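Local coordinates for protein kinase A regulatory subunit, putative (Trypanosoma cruzi, PDB 6FTF), which probably restrains the catalytic subunit of a cAMP-independent protein kinase A, and binds nucleoside analogues such as 7-cyano-7-deazainosine in its two cyclic nucleotide-binding domains, at residues K82-K95 with A122-L136. Numbering follows the deposited sequence.
Sequences KLYIIQSGHADIIK and ATVKVCTDELIAWVL. With 7CI (7-cyano-7-deazainosine), chain F.
Between L83 and L136, and between I85 and W134, paired N-H and C=O groups satisfy one another, tying strand 82-86 antiparallel to strand 130-136. The pattern breaks at Q87 and S88, a beta bulge opposite I132: I132 O accepts Q87 N at 2.8 Å and, weakly, S88 N, and I132 N donates to S88 O. Q87 turns CG away from its own N (chi1 173°) and runs extended alongside I132, bringing OE1 to the edge of the W134 indole; NE1 donates to it at 2.9 Å, in the Q87 carbonyl plane but tilted 19° from the indole plane. On the face opposite W134, V135 CG1 lies over the Y84 ring in a CH-pi contact, offset toward the rim, 4.1 Å from its centroid. Beyond the corner, T128 OG1 accepts H90 N at 3.0 Å and donates to E130 O at 2.8 Å from above that carbonyl's plane. Strands 91-95 and 123-126 pair through D92-K125 and I94-T123 and end at the ligand: A122 N donates to its 5'-hydroxyl, O4 (3.0 Å), K95 NZ to cyano N4 (3.1 Å). This cyclic nucleotide-binding beta-roll thus holds a phosphate-free nucleoside by 5'-hydroxyl and cyano group; E113, E111 and G110 also bond it.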
loop_
_atom_site.group_PDB
_atom_site.type_symbol
_atom_site.label_atom_id
_atom_site.label_comp_id
_atom_site.label_asym_id
_atom_site.label_seq_id
_atom_site.Cartn_x
_atom_site.Cartn_y
_atom_site.Cartn_z
ATOM N N LYS A 82 -18.591 -8.915 7.124
ATOM C CA LYS A 82 -18.538 -7.500 6.790
ATOM C C LYS A 82 -17.088 -7.043 6.812
ATOM O O LYS A 82 -16.257 -7.616 7.525
ATOM C CB LYS A 82 -19.343 -6.689 7.799
ATOM C CG LYS A 82 -20.839 -6.936 7.699
ATOM C CD LYS A 82 -21.610 -6.248 8.822
ATOM C CE LYS A 82 -21.558 -7.033 10.111
ATOM N NZ LYS A 82 -22.482 -8.210 10.059
ATOM N N LEU A 83 -16.793 -6.017 6.022
ATOM C CA LEU A 83 -15.478 -5.387 5.973
ATOM C C LEU A 83 -15.579 -4.024 6.642
ATOM O O LEU A 83 -16.443 -3.223 6.287
ATOM C CB LEU A 83 -15.050 -5.207 4.525
ATOM C CG LEU A 83 -13.683 -4.565 4.296
ATOM C CD1 LEU A 83 -12.564 -5.461 4.764
ATOM C CD2 LEU A 83 -13.512 -4.233 2.809
ATOM N N TYR A 84 -14.713 -3.757 7.604
ATOM C CA TYR A 84 -14.707 -2.495 8.336
ATOM C C TYR A 84 -13.447 -1.735 7.965
ATOM O O TYR A 84 -12.350 -2.286 8.065
ATOM C CB TYR A 84 -14.661 -2.745 9.845
ATOM C CG TYR A 84 -15.876 -3.423 10.383
ATOM C CD1 TYR A 84 -16.063 -4.779 10.239
ATOM C CD2 TYR A 84 -16.875 -2.686 11.005
ATOM C CE1 TYR A 84 -17.214 -5.390 10.735
ATOM C CE2 TYR A 84 -18.008 -3.267 11.488
ATOM C CZ TYR A 84 -18.181 -4.610 11.340
ATOM O OH TYR A 84 -19.344 -5.171 11.833
ATOM N N ILE A 85 -13.587 -0.491 7.531
ATOM C CA ILE A 85 -12.460 0.402 7.284
ATOM C C ILE A 85 -12.500 1.458 8.384
ATOM O O ILE A 85 -13.520 2.133 8.585
ATOM C CB ILE A 85 -12.515 1.044 5.887
ATOM C CG1 ILE A 85 -12.666 -0.021 4.789
ATOM C CG2 ILE A 85 -11.239 1.881 5.654
ATOM C CD1 ILE A 85 -11.563 -1.066 4.751
ATOM N N ILE A 86 -11.423 1.574 9.133
ATOM C CA ILE A 86 -11.399 2.422 10.321
ATOM C C ILE A 86 -11.193 3.879 9.929
ATOM O O ILE A 86 -10.187 4.240 9.307
ATOM C CB ILE A 86 -10.298 1.950 11.277
ATOM C CG1 ILE A 86 -10.571 0.524 11.745
ATOM C CG2 ILE A 86 -10.188 2.901 12.451
ATOM C CD1 ILE A 86 -9.405 -0.112 12.463
ATOM N N GLN A 87 -12.138 4.737 10.322
ATOM C CA GLN A 87 -11.966 6.180 10.204
ATOM C C GLN A 87 -11.071 6.718 11.312
ATOM O O GLN A 87 -10.126 7.478 11.050
ATOM C CB GLN A 87 -13.328 6.868 10.250
ATOM C CG GLN A 87 -13.248 8.387 10.293
ATOM C CD GLN A 87 -14.618 9.022 10.350
ATOM O OE1 GLN A 87 -15.519 8.692 9.563
ATOM N NE2 GLN A 87 -14.806 9.930 11.300
ATOM N N SER A 88 -11.333 6.315 12.550
ATOM C CA SER A 88 -10.513 6.737 13.671
ATOM C C SER A 88 -10.666 5.715 14.777
ATOM O O SER A 88 -11.682 5.017 14.869
ATOM C CB SER A 88 -10.879 8.141 14.143
ATOM O OG SER A 88 -12.249 8.237 14.479
ATOM N N GLY A 89 -9.647 5.633 15.618
ATOM C CA GLY A 89 -9.599 4.648 16.676
ATOM C C GLY A 89 -8.672 3.501 16.321
ATOM O O GLY A 89 -8.223 3.346 15.182
ATOM N N HIS A 90 -8.376 2.690 17.330
ATOM C CA HIS A 90 -7.477 1.553 17.180
ATOM C C HIS A 90 -8.131 0.305 17.748
ATOM O O HIS A 90 -8.966 0.370 18.659
ATOM C CB HIS A 90 -6.154 1.732 17.938
ATOM C CG HIS A 90 -5.345 2.909 17.513
ATOM N ND1 HIS A 90 -4.230 3.315 18.215
ATOM C CD2 HIS A 90 -5.446 3.738 16.452
ATOM C CE1 HIS A 90 -3.691 4.358 17.609
ATOM N NE2 HIS A 90 -4.410 4.637 16.538
ATOM N N ALA A 91 -7.699 -0.851 17.242
ATOM C CA ALA A 91 -8.181 -2.117 17.759
ATOM C C ALA A 91 -7.055 -3.137 17.795
ATOM O O ALA A 91 -6.203 -3.192 16.897
ATOM C CB ALA A 91 -9.324 -2.676 16.917
ATOM N N ASP A 92 -7.099 -3.980 18.818
ATOM C CA ASP A 92 -6.172 -5.093 18.937
ATOM C C ASP A 92 -6.702 -6.298 18.176
ATOM O O ASP A 92 -7.890 -6.619 18.234
ATOM C CB ASP A 92 -5.997 -5.502 20.402
ATOM C CG ASP A 92 -5.324 -4.438 21.244
ATOM O OD1 ASP A 92 -4.332 -3.827 20.791
ATOM O OD2 ASP A 92 -5.792 -4.212 22.377
ATOM N N ILE A 93 -5.786 -7.004 17.518
ATOM C CA ILE A 93 -6.036 -8.327 16.953
ATOM C C ILE A 93 -5.544 -9.337 17.974
ATOM O O ILE A 93 -4.358 -9.340 18.328
ATOM C CB ILE A 93 -5.305 -8.505 15.613
ATOM C CG1 ILE A 93 -5.661 -7.372 14.639
ATOM C CG2 ILE A 93 -5.609 -9.869 15.011
ATOM C CD1 ILE A 93 -7.156 -7.228 14.380
ATOM N N ILE A 94 -6.447 -10.185 18.453
ATOM C CA ILE A 94 -6.175 -11.112 19.549
ATOM C C ILE A 94 -6.355 -12.532 19.040
ATOM O O ILE A 94 -7.443 -12.907 18.592
ATOM C CB ILE A 94 -7.086 -10.833 20.754
ATOM C CG1 ILE A 94 -6.871 -9.386 21.224
ATOM C CG2 ILE A 94 -6.847 -11.847 21.883
ATOM C CD1 ILE A 94 -7.812 -8.916 22.265
ATOM N N LYS A 95 -5.284 -13.323 19.126
ATOM C CA LYS A 95 -5.298 -14.743 18.795
ATOM C C LYS A 95 -4.956 -15.540 20.043
ATOM O O LYS A 95 -3.949 -15.258 20.702
ATOM C CB LYS A 95 -4.254 -15.069 17.732
ATOM C CG LYS A 95 -4.649 -14.714 16.330
ATOM C CD LYS A 95 -3.924 -15.596 15.320
ATOM C CE LYS A 95 -4.782 -16.779 14.895
ATOM N NZ LYS A 95 -4.234 -17.455 13.679
ATOM N N ALA A 122 -9.505 -14.183 14.131
ATOM C CA ALA A 122 -9.005 -13.538 15.335
ATOM C C ALA A 122 -10.039 -12.554 15.863
ATOM O O ALA A 122 -10.846 -12.007 15.105
ATOM C CB ALA A 122 -7.710 -12.766 15.057
ATOM N N THR A 123 -10.033 -12.360 17.175
ATOM C CA THR A 123 -10.879 -11.350 17.783
ATOM C C THR A 123 -10.307 -9.962 17.540
ATOM O O THR A 123 -9.092 -9.753 17.579
ATOM C CB THR A 123 -11.017 -11.653 19.270
ATOM O OG1 THR A 123 -11.764 -12.860 19.393
ATOM C CG2 THR A 123 -11.734 -10.537 20.016
ATOM N N VAL A 124 -11.201 -9.014 17.267
ATOM C CA VAL A 124 -10.845 -7.620 17.023
ATOM C C VAL A 124 -11.480 -6.796 18.127
ATOM O O VAL A 124 -12.709 -6.696 18.191
ATOM C CB VAL A 124 -11.338 -7.161 15.649
ATOM C CG1 VAL A 124 -10.973 -5.714 15.448
ATOM C CG2 VAL A 124 -10.770 -8.053 14.542
ATOM N N LYS A 125 -10.659 -6.204 18.988
ATOM C CA LYS A 125 -11.146 -5.582 20.221
ATOM C C LYS A 125 -10.663 -4.140 20.296
ATOM O O LYS A 125 -9.459 -3.883 20.248
ATOM C CB LYS A 125 -10.677 -6.379 21.441
ATOM C CG LYS A 125 -11.358 -6.004 22.745
ATOM C CD LYS A 125 -10.971 -6.995 23.813
ATOM C CE LYS A 125 -11.657 -6.695 25.135
ATOM N NZ LYS A 125 -11.531 -7.838 26.082
ATOM N N VAL A 126 -11.605 -3.196 20.423
ATOM C CA VAL A 126 -11.270 -1.776 20.381
ATOM C C VAL A 126 -10.429 -1.399 21.595
ATOM O O VAL A 126 -10.742 -1.780 22.731
ATOM C CB VAL A 126 -12.569 -0.956 20.319
ATOM C CG1 VAL A 126 -12.272 0.527 20.398
ATOM C CG2 VAL A 126 -13.340 -1.295 19.067
ATOM N N CYS A 127 -9.371 -0.624 21.371
ATOM C CA CYS A 127 -8.482 -0.263 22.467
ATOM C C CYS A 127 -8.288 1.233 22.624
ATOM O O CYS A 127 -7.504 1.653 23.487
ATOM C CB CYS A 127 -7.125 -0.977 22.351
ATOM S SG CYS A 127 -6.204 -0.644 20.854
ATOM N N THR A 128 -9.004 2.045 21.862
ATOM C CA THR A 128 -9.144 3.468 22.125
ATOM C C THR A 128 -10.504 3.711 22.766
ATOM O O THR A 128 -11.327 2.805 22.881
ATOM C CB THR A 128 -9.003 4.250 20.820
ATOM O OG1 THR A 128 -9.795 3.633 19.795
ATOM C CG2 THR A 128 -7.553 4.266 20.372
ATOM N N ASP A 129 -10.738 4.955 23.197
ATOM C CA ASP A 129 -12.014 5.266 23.835
ATOM C C ASP A 129 -13.188 4.999 22.900
ATOM O O ASP A 129 -14.217 4.456 23.318
ATOM C CB ASP A 129 -12.067 6.725 24.285
ATOM C CG ASP A 129 -11.168 7.024 25.468
ATOM O OD1 ASP A 129 -10.903 6.112 26.273
ATOM O OD2 ASP A 129 -10.754 8.200 25.596
ATOM N N GLU A 130 -13.060 5.404 21.638
ATOM C CA GLU A 130 -14.063 5.152 20.610
ATOM C C GLU A 130 -13.363 4.687 19.343
ATOM O O GLU A 130 -12.166 4.895 19.160
ATOM C CB GLU A 130 -14.894 6.406 20.273
ATOM C CG GLU A 130 -15.559 7.073 21.452
ATOM C CD GLU A 130 -14.693 8.126 22.118
ATOM O OE1 GLU A 130 -13.705 8.598 21.508
ATOM O OE2 GLU A 130 -15.018 8.493 23.267
ATOM N N LEU A 131 -14.142 4.084 18.454
ATOM C CA LEU A 131 -13.691 3.757 17.113
ATOM C C LEU A 131 -14.860 3.978 16.169
ATOM O O LEU A 131 -16.001 3.594 16.463
ATOM C CB LEU A 131 -13.155 2.326 17.053
ATOM C CG LEU A 131 -12.604 1.859 15.714
ATOM C CD1 LEU A 131 -11.503 0.806 15.930
ATOM C CD2 LEU A 131 -13.698 1.277 14.814
ATOM N N ILE A 132 -14.585 4.641 15.050
ATOM C CA ILE A 132 -15.569 4.899 14.010
ATOM C C ILE A 132 -15.107 4.167 12.765
ATOM O O ILE A 132 -13.946 4.302 12.364
ATOM C CB ILE A 132 -15.689 6.405 13.712
ATOM C CG1 ILE A 132 -16.112 7.178 14.957
ATOM C CG2 ILE A 132 -16.660 6.663 12.561
ATOM C CD1 ILE A 132 -15.816 8.656 14.900
ATOM N N ALA A 133 -16.009 3.420 12.140
ATOM C CA ALA A 133 -15.678 2.654 10.950
ATOM C C ALA A 133 -16.752 2.820 9.887
ATOM O O ALA A 133 -17.910 3.126 10.175
ATOM C CB ALA A 133 -15.541 1.173 11.273
ATOM N N TRP A 134 -16.348 2.560 8.643
ATOM C CA TRP A 134 -17.255 2.445 7.512
ATOM C C TRP A 134 -17.292 0.978 7.093
ATOM O O TRP A 134 -16.246 0.325 6.993
ATOM C CB TRP A 134 -16.817 3.364 6.369
ATOM C CG TRP A 134 -16.985 4.800 6.745
ATOM C CD1 TRP A 134 -16.039 5.618 7.324
ATOM C CD2 TRP A 134 -18.182 5.583 6.656
ATOM N NE1 TRP A 134 -16.579 6.856 7.567
ATOM C CE2 TRP A 134 -17.887 6.860 7.166
ATOM C CE3 TRP A 134 -19.465 5.338 6.172
ATOM C CZ2 TRP A 134 -18.831 7.882 7.204
ATOM C CZ3 TRP A 134 -20.397 6.352 6.212
ATOM C CH2 TRP A 134 -20.078 7.608 6.730
ATOM N N VAL A 135 -18.491 0.463 6.866
ATOM C CA VAL A 135 -18.726 -0.974 6.781
ATOM C C VAL A 135 -19.295 -1.338 5.420
ATOM O O VAL A 135 -20.273 -0.739 4.963
ATOM C CB VAL A 135 -19.667 -1.442 7.901
ATOM C CG1 VAL A 135 -19.718 -2.980 7.961
ATOM C CG2 VAL A 135 -19.250 -0.829 9.233
ATOM N N LEU A 136 -18.692 -2.349 4.800
ATOM C CA LEU A 136 -19.080 -2.843 3.485
ATOM C C LEU A 136 -19.601 -4.268 3.601
ATOM O O LEU A 136 -19.067 -5.075 4.362
ATOM C CB LEU A 136 -17.879 -2.826 2.536
ATOM C CG LEU A 136 -18.161 -3.119 1.070
ATOM C CD1 LEU A 136 -19.024 -2.033 0.449
ATOM C CD2 LEU A 136 -16.866 -3.246 0.296
HETATM C C1 7CI F . -7.173 -9.225 11.232
HETATM N N1 7CI F . -6.068 -10.222 11.385
HETATM O O1 7CI F . -8.228 -9.588 12.109
HETATM C C2 7CI F . -4.771 -9.906 11.383
HETATM N N2 7CI F . -4.159 -8.708 11.209
HETATM O O2 7CI F . -8.153 -7.954 9.546
HETATM C C3 7CI F . -2.814 -8.675 11.225
HETATM N N3 7CI F . -2.071 -9.846 11.425
HETATM O O3 7CI F . -9.817 -9.893 8.984
HETATM C C4 7CI F . -2.672 -11.053 11.597
HETATM N N4 7CI F . -4.585 -14.722 12.157
HETATM C C5 7CI F . -4.065 -11.135 11.584
HETATM O O5 7CI F . -1.920 -12.058 11.759
HETATM C C6 7CI F . -5.030 -12.202 11.737
HETATM C C7 7CI F . -6.264 -11.545 11.619
HETATM C C8 7CI F . -4.786 -13.579 11.968
HETATM C C9 7CI F . -7.739 -9.214 9.888
HETATM C C10 7CI F . -8.831 -10.143 9.993
HETATM C C11 7CI F . -9.401 -9.820 11.359
HETATM C C12 7CI F . -10.248 -11.009 11.999
HETATM O O4 7CI F . -9.534 -12.222 11.894
#